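Local coordinates for zinc chaperone AztD (Citrobacter koseri, PDB 6CMK), which acts as a periplasmic zinc chaperone, handing one zinc ion directly to the solute-binding protein AztC of the AztABCD zinc transport system, at residues B[315-318]-B[322-325]; B[268-273]-B[303-308]; B[183-186]-B[190-193]. One frame throughout, in Å; residues are numbered along the deposited sequence.

In the fold
Following the chain from the N terminus, contact 3 comes first: residues 183-186 and 190-193 close the loop that joins strands 178-183 and 195-200, on the side of the propeller where zinc site 1 is built. Contact 2 closes next and spans more chain, bringing strand 271-274 of one four-stranded sheet against strand 300-305, the first strand of the following sheet. Contact 1 then closes the hairpin of strands 312-317 and 321-326 in that second sheet. The three follow one another without nesting or crossing. Contacts 1 and 2 touch where Val315 CG2 packs on Phe303 CB, 4.0 Å away, whereas contact 3 lies about 28 Å from contact 2, centre to centre.

Contact 1: residues B[315-318]-B[322-325]; sequences VFTE and LNQI
Val315 and Asn323 form the antiparallel hydrogen-bonded pair of a beta hairpin inside one sheet of the beta propeller, strands 312-317 and 321-326. Val315 N donates to Asn323 O at 3.0 Å, and Asn323 N returns a shorter bond of 2.7 Å to Val315 O. The next pair, Phe316 with Leu322, is non-hydrogen-bonded.

Polar side chains add a second layer of bonds. The amide nitrogen of Asn323 reaches back over the neighbouring strand, its CG turned beside its own backbone N (chi1 -52°), and splits its donors. ND2 meets Val315 O at 3.1 Å (161° at the hydrogen) from above the carbonyl plane, and at 3.1 Å (153°) it meets Thr317 OG1, which lies in the plane of the Asn323 amide. Val315 O thus accepts two bonds, both from Asn323. Ser335 on strand 331-337 takes up Asn323 OD1, and Thr317 OG1 is also bonded to Asp319 in the turn, so each has partners beyond the hairpin pair.

Apolar contacts fall on both faces of the hairpin. On the face of Val315, its CG2, in one of two modelled conformers, lies 3.6 Å from Ile325 CG1. On the other face Phe316 CD2 sits 4.2 Å from Leu322 CD1. A water bridges the polar end, donating to Asn323 OD1 at 3.2 Å and, weakly, to Thr317 OG1.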
loop_
_atom_site.group_PDB
_atom_site.type_symbol
_atom_site.label_atom_id
_atom_site.label_comp_id
_atom_site.label_asym_id
_atom_site.label_seq_id
_atom_site.Cartn_x
_atom_site.Cartn_y
_atom_site.Cartn_z
ATOM N N VAL B 315 4.352 23.896 -4.580
ATOM C CA VAL B 315 3.815 25.084 -3.922
ATOM C C VAL B 315 3.356 26.049 -4.999
ATOM O O VAL B 315 4.082 26.296 -5.970
ATOM C CB VAL B 315 4.850 25.768 -3.012
ATOM C CG1 VAL B 315 4.159 26.805 -2.123
ATOM C CG2 VAL B 315 5.610 24.764 -2.182
ATOM N N PHE B 316 2.156 26.590 -4.833
ATOM C CA PHE B 316 1.665 27.649 -5.702
ATOM C C PHE B 316 1.785 28.973 -4.961
ATOM O O PHE B 316 1.432 29.065 -3.784
ATOM C CB PHE B 316 0.208 27.407 -6.108
ATOM C CG PHE B 316 -0.242 28.252 -7.269
ATOM C CD1 PHE B 316 -0.818 29.487 -7.061
ATOM C CD2 PHE B 316 -0.070 27.807 -8.565
ATOM C CE1 PHE B 316 -1.221 30.267 -8.129
ATOM C CE2 PHE B 316 -0.470 28.577 -9.635
ATOM C CZ PHE B 316 -1.045 29.811 -9.416
ATOM N N THR B 317 2.293 29.994 -5.649
ATOM C CA THR B 317 2.552 31.285 -5.028
ATOM C C THR B 317 1.689 32.359 -5.684
ATOM O O THR B 317 1.151 32.175 -6.779
ATOM C CB THR B 317 4.048 31.658 -5.113
ATOM O OG1 THR B 317 4.566 31.363 -6.419
ATOM C CG2 THR B 317 4.860 30.894 -4.068
ATOM N N GLU B 318 1.556 33.486 -4.980
ATOM C CA GLU B 318 0.610 34.525 -5.370
ATOM C C GLU B 318 0.957 35.152 -6.714
ATOM O O GLU B 318 0.077 35.739 -7.350
ATOM C CB GLU B 318 0.550 35.599 -4.286
ATOM C CG GLU B 318 1.858 36.351 -4.107
ATOM C CD GLU B 318 1.792 37.396 -3.017
ATOM O OE1 GLU B 318 2.836 37.649 -2.373
ATOM O OE2 GLU B 318 0.699 37.965 -2.802
ATOM N N LEU B 322 3.624 28.003 -10.333
ATOM C CA LEU B 322 3.727 26.717 -9.664
ATOM C C LEU B 322 5.205 26.417 -9.466
ATOM O O LEU B 322 5.998 26.582 -10.398
ATOM C CB LEU B 322 3.056 25.628 -10.501
ATOM C CG LEU B 322 3.031 24.234 -9.861
ATOM C CD1 LEU B 322 2.187 24.223 -8.605
ATOM C CD2 LEU B 322 2.526 23.209 -10.851
ATOM N N ASN B 323 5.584 26.020 -8.250
ATOM C CA ASN B 323 6.986 25.787 -7.921
ATOM C C ASN B 323 7.184 24.335 -7.512
ATOM O O ASN B 323 6.456 23.817 -6.662
ATOM C CB ASN B 323 7.464 26.715 -6.802
ATOM C CG ASN B 323 7.164 28.167 -7.077
ATOM O OD1 ASN B 323 8.012 28.891 -7.588
ATOM N ND2 ASN B 323 5.959 28.610 -6.719
ATOM N N GLN B 324 8.164 23.690 -8.125
ATOM C CA GLN B 324 8.517 22.310 -7.821
ATOM C C GLN B 324 9.492 22.290 -6.650
ATOM O O GLN B 324 10.545 22.937 -6.700
ATOM C CB GLN B 324 9.135 21.661 -9.059
ATOM C CG GLN B 324 9.503 20.205 -8.890
ATOM C CD GLN B 324 10.267 19.681 -10.091
ATOM O OE1 GLN B 324 11.343 20.179 -10.427
ATOM N NE2 GLN B 324 9.704 18.684 -10.753
ATOM N N ILE B 325 9.140 21.564 -5.592
ATOM C CA ILE B 325 10.009 21.388 -4.434
ATOM C C ILE B 325 10.703 20.040 -4.541
ATOM O O ILE B 325 10.045 18.992 -4.530
ATOM C CB ILE B 325 9.228 21.460 -3.115
ATOM C CG1 ILE B 325 8.427 22.755 -3.027
ATOM C CG2 ILE B 325 10.187 21.309 -1.939
ATOM C CD1 ILE B 325 9.267 24.004 -3.173
HETATM O O HOH W 1 7.681 32.041 -7.774
#

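Contact 2: residues B[268-273]-B[303-308]; sequences MQYFIG and FVVDPV
Phe303 and Ile272 meet where two successive sheets of the beta propeller pack against each other, and this end of the contact is the more closely filled. The methyl CG2 of Ile272 lies 3.8 Å from Phe303 CE2, coming obliquely to the ring, while the backbone of Gly273 comes up to the ring's edge: its C atom, near the ring plane, is also 3.8 Å from CE2. With no side chain on Gly273, the aromatic edge rests directly on the main chain. Phe303 reaches it with CG set between its own backbone N and carbonyl carbon (chi1 51°). Arg300 makes a cation-pi contact with the same ring, and the Phe303 side chain is about 10 Å from that of His216, a ligand of zinc site 1.

The second point of touch is narrower. Tyr270 extends its phenol to Val305, and the hydroxyl oxygen does most of the touching, with OH 3.3 Å from Val305 CG1; the ring carbon CZ follows at 4.0 Å from that methyl. Beyond this pair the side chains of the two segments no longer meet. That end faces the second subunit instead: Pro307 O is hydrogen-bonded to Ser343 of that subunit, and Met268 packs on its Pro341. Past the strand's end, Asp306 OD1 accepts from Val308 N in an Asx turn.

The flanking strands complete the interface. Ile263 of strand 262-264 touches Ile272, Phe303 and Val305; Ala313 of strand 312-317 packs against Tyr270 and Ile272; and strand 355-358 of the next sheet covers Val304 on the far side.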
loop_
_atom_site.group_PDB
_atom_site.type_symbol
_atom_site.label_atom_id
_atom_site.label_comp_id
_atom_site.label_asym_id
_atom_site.label_seq_id
_atom_site.Cartn_x
_atom_site.Cartn_y
_atom_site.Cartn_z
ATOM N N MET B 268 7.242 8.804 0.908
ATOM C CA MET B 268 8.389 9.079 1.747
ATOM C C MET B 268 7.841 9.825 2.955
ATOM O O MET B 268 6.867 10.568 2.821
ATOM C CB MET B 268 9.399 9.910 0.935
ATOM C CG MET B 268 10.665 10.372 1.606
ATOM S SD MET B 268 11.720 11.068 0.299
ATOM C CE MET B 268 11.136 12.754 0.194
ATOM N N GLN B 269 8.424 9.607 4.137
ATOM C CA GLN B 269 7.918 10.248 5.353
ATOM C C GLN B 269 8.558 11.615 5.546
ATOM O O GLN B 269 9.762 11.717 5.810
ATOM C CB GLN B 269 8.152 9.376 6.581
ATOM C CG GLN B 269 7.236 8.182 6.613
ATOM C CD GLN B 269 7.295 7.450 7.935
ATOM O OE1 GLN B 269 8.221 6.686 8.194
ATOM N NE2 GLN B 269 6.318 7.712 8.797
ATOM N N TYR B 270 7.738 12.666 5.441
ATOM C CA TYR B 270 8.159 14.026 5.744
ATOM C C TYR B 270 6.911 14.879 5.895
ATOM O O TYR B 270 5.818 14.491 5.480
ATOM C CB TYR B 270 9.068 14.613 4.648
ATOM C CG TYR B 270 8.378 14.847 3.321
ATOM C CD1 TYR B 270 8.344 13.861 2.338
ATOM C CD2 TYR B 270 7.758 16.057 3.044
ATOM C CE1 TYR B 270 7.719 14.081 1.117
ATOM C CE2 TYR B 270 7.129 16.279 1.840
ATOM C CZ TYR B 270 7.117 15.301 0.877
ATOM O OH TYR B 270 6.483 15.534 -0.310
ATOM N N PHE B 271 7.100 16.074 6.457
ATOM C CA PHE B 271 6.057 17.078 6.494
ATOM C C PHE B 271 6.582 18.361 5.880
ATOM O O PHE B 271 7.777 18.655 5.941
ATOM C CB PHE B 271 5.576 17.321 7.927
ATOM C CG PHE B 271 5.010 16.101 8.563
ATOM C CD1 PHE B 271 3.730 15.696 8.258
ATOM C CD2 PHE B 271 5.773 15.336 9.429
ATOM C CE1 PHE B 271 3.207 14.545 8.810
ATOM C CE2 PHE B 271 5.255 14.188 9.993
ATOM C CZ PHE B 271 3.972 13.790 9.684
ATOM N N ILE B 272 5.680 19.108 5.253
ATOM C CA ILE B 272 5.954 20.479 4.850
ATOM C C ILE B 272 4.963 21.368 5.578
ATOM O O ILE B 272 3.760 21.083 5.600
ATOM C CB ILE B 272 5.862 20.664 3.330
ATOM C CG1 ILE B 272 6.921 19.804 2.634
ATOM C CG2 ILE B 272 6.075 22.143 2.961
ATOM C CD1 ILE B 272 6.818 19.825 1.131
ATOM N N GLY B 273 5.477 22.407 6.214
ATOM C CA GLY B 273 4.632 23.384 6.860
ATOM C C GLY B 273 4.869 24.763 6.295
ATOM O O GLY B 273 5.931 25.038 5.728
ATOM N N PHE B 303 -0.163 24.334 -1.149
ATOM C CA PHE B 303 0.844 23.332 -1.465
ATOM C C PHE B 303 0.254 21.931 -1.331
ATOM O O PHE B 303 -0.762 21.720 -0.663
ATOM C CB PHE B 303 2.141 23.503 -0.633
ATOM C CG PHE B 303 1.976 23.634 0.884
ATOM C CD1 PHE B 303 0.829 23.262 1.565
ATOM C CD2 PHE B 303 3.037 24.162 1.616
ATOM C CE1 PHE B 303 0.754 23.400 2.951
ATOM C CE2 PHE B 303 2.972 24.307 2.985
ATOM C CZ PHE B 303 1.830 23.924 3.658
ATOM N N VAL B 304 0.879 20.988 -2.046
ATOM C CA VAL B 304 0.495 19.576 -2.011
ATOM C C VAL B 304 1.738 18.745 -2.277
ATOM O O VAL B 304 2.707 19.216 -2.879
ATOM C CB VAL B 304 -0.589 19.187 -3.054
ATOM C CG1 VAL B 304 -1.860 20.028 -2.928
ATOM C CG2 VAL B 304 -0.033 19.264 -4.488
ATOM N N VAL B 305 1.700 17.474 -1.854
ATOM C CA VAL B 305 2.785 16.559 -2.170
ATOM C C VAL B 305 2.456 15.823 -3.466
ATOM O O VAL B 305 1.306 15.737 -3.901
ATOM C CB VAL B 305 3.078 15.557 -1.023
ATOM C CG1 VAL B 305 3.306 16.296 0.297
ATOM C CG2 VAL B 305 1.969 14.508 -0.887
ATOM N N ASP B 306 3.490 15.297 -4.107
ATOM C CA ASP B 306 3.293 14.425 -5.253
ATOM C C ASP B 306 3.230 12.997 -4.727
ATOM O O ASP B 306 4.234 12.506 -4.190
ATOM C CB ASP B 306 4.416 14.580 -6.265
ATOM C CG ASP B 306 4.113 13.891 -7.596
ATOM O OD1 ASP B 306 3.598 12.747 -7.592
ATOM O OD2 ASP B 306 4.413 14.489 -8.653
ATOM N N PRO B 307 2.080 12.325 -4.803
ATOM C CA PRO B 307 1.976 10.969 -4.245
ATOM C C PRO B 307 2.662 9.916 -5.086
ATOM O O PRO B 307 2.992 8.845 -4.560
ATOM C CB PRO B 307 0.462 10.730 -4.198
ATOM C CG PRO B 307 -0.090 11.591 -5.286
ATOM C CD PRO B 307 0.804 12.793 -5.372
ATOM N N VAL B 308 2.882 10.190 -6.366
ATOM C CA VAL B 308 3.485 9.236 -7.291
ATOM C C VAL B 308 5.002 9.382 -7.328
ATOM O O VAL B 308 5.733 8.388 -7.280
ATOM C CB VAL B 308 2.858 9.422 -8.693
ATOM C CG1 VAL B 308 3.522 8.498 -9.711
ATOM C CG2 VAL B 308 1.365 9.169 -8.657
#

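Contact 3: residues B[183-186]-B[190-193]; sequences IPNP and SKRP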
loop_
_atom_site.group_PDB
_atom_site.type_symbol
_atom_site.label_atom_id
_atom_site.label_comp_id
_atom_site.label_asym_id
_atom_site.label_seq_id
_atom_site.Cartn_x
_atom_site.Cartn_y
_atom_site.Cartn_z
ATOM N N ILE B 183 -6.910 20.355 22.914
ATOM C CA ILE B 183 -7.371 20.788 24.231
ATOM C C ILE B 183 -7.810 22.241 24.110
ATOM O O ILE B 183 -7.008 23.077 23.681
ATOM C CB ILE B 183 -6.253 20.643 25.275
ATOM C CG1 ILE B 183 -5.820 19.173 25.400
ATOM C CG2 ILE B 183 -6.684 21.220 26.619
ATOM C CD1 ILE B 183 -4.484 19.009 26.090
ATOM N N PRO B 184 -9.046 22.598 24.464
ATOM C CA PRO B 184 -9.447 24.004 24.340
ATOM C C PRO B 184 -8.692 24.869 25.335
ATOM O O PRO B 184 -8.314 24.426 26.424
ATOM C CB PRO B 184 -10.947 23.981 24.655
ATOM C CG PRO B 184 -11.119 22.773 25.542
ATOM C CD PRO B 184 -10.124 21.761 25.026
ATOM N N ASN B 185 -8.483 26.120 24.951
ATOM C CA ASN B 185 -7.899 27.091 25.857
ATOM C C ASN B 185 -8.820 27.247 27.060
ATOM O O ASN B 185 -10.003 27.568 26.881
ATOM C CB ASN B 185 -7.705 28.425 25.145
ATOM C CG ASN B 185 -7.087 29.483 26.040
ATOM O OD1 ASN B 185 -7.558 29.738 27.143
ATOM N ND2 ASN B 185 -6.016 30.103 25.558
ATOM N N PRO B 186 -8.342 27.002 28.284
ATOM C CA PRO B 186 -9.258 26.930 29.432
ATOM C C PRO B 186 -9.808 28.273 29.871
ATOM O O PRO B 186 -10.751 28.293 30.674
ATOM C CB PRO B 186 -8.394 26.298 30.529
ATOM C CG PRO B 186 -6.992 26.611 30.140
ATOM C CD PRO B 186 -6.978 26.564 28.633
ATOM N N SER B 190 -12.439 30.340 22.476
ATOM C CA SER B 190 -12.376 30.891 21.128
ATOM C C SER B 190 -10.949 31.125 20.660
ATOM O O SER B 190 -10.738 31.371 19.468
ATOM C CB SER B 190 -13.150 32.210 21.062
ATOM O OG SER B 190 -12.496 33.209 21.826
ATOM N N LYS B 191 -9.978 31.080 21.567
ATOM C CA LYS B 191 -8.579 31.132 21.186
ATOM C C LYS B 191 -8.147 29.785 20.626
ATOM O O LYS B 191 -8.884 28.797 20.666
ATOM C CB LYS B 191 -7.716 31.510 22.386
ATOM C CG LYS B 191 -8.076 32.861 22.970
ATOM C CD LYS B 191 -6.851 33.577 23.506
ATOM C CE LYS B 191 -7.134 35.049 23.727
ATOM N NZ LYS B 191 -7.061 35.415 25.163
ATOM N N ARG B 192 -6.933 29.746 20.085
ATOM C CA ARG B 192 -6.422 28.486 19.581
ATOM C C ARG B 192 -6.276 27.497 20.736
ATOM O O ARG B 192 -6.119 27.891 21.896
ATOM C CB ARG B 192 -5.086 28.685 18.864
ATOM C CG ARG B 192 -5.240 29.121 17.408
ATOM C CD ARG B 192 -3.907 29.312 16.678
ATOM N NE ARG B 192 -4.116 29.546 15.249
ATOM C CZ ARG B 192 -3.148 29.705 14.350
ATOM N NH1 ARG B 192 -1.877 29.661 14.714
ATOM N NH2 ARG B 192 -3.455 29.910 13.077
ATOM N N PRO B 193 -6.355 26.203 20.451
ATOM C CA PRO B 193 -6.149 25.206 21.506
ATOM C C PRO B 193 -4.715 25.245 22.018
ATOM O O PRO B 193 -3.812 25.811 21.399
ATOM C CB PRO B 193 -6.490 23.876 20.822
ATOM C CG PRO B 193 -6.451 24.155 19.351
ATOM C CD PRO B 193 -6.768 25.601 19.173
HETATM O O HOH W 2 -9.609 26.810 22.337
HETATM O O HOH W 3 -4.517 29.668 22.987
#
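Lys191 lays its aliphatic chain against Asn185 across a loop that joins two adjacent antiparallel strands of one propeller sheet: CB is 3.9 Å from Asn185 ND2. The two side chains pass at a slant, and beyond CD the lysine, bent at chi2 and chi4, heads off from the loop. Its carbonyl O takes a hydrogen bond from a water, at 2.7 Å, that in turn accepts from Asn185 N.

Arg192 contributes its backbone. Asn185 CB sits 3.7 Å from Arg192 O, and a second water joins that oxygen to Asn185 ND2, accepting from the amide at 3.0 Å. With its CG anti to the backbone N (chi1 -180°), the Asn185 side chain extends to this bridge, while its OD1 accepts from Asp187 N, an Asx turn, and from Asp188 N. The two waters therefore stand in for direct bonds between the halves of the loop. The Arg192 side chain leads the other way and, in one of two modelled conformers, touches His216, a ligand of zinc site 1.

Pro193 ends the segment with a close van der Waals contact, its CB 3.0 Å from Ile183 O.

Here the loop merges into its sheet: backbone hydrogen bonds from Ile183 to Val194 and Gly195 begin the pairing of strands 178-183 and 195-200, and Pro193 makes a backbone hydrogen bond with Leu215, between strands 208-211 and 218-221.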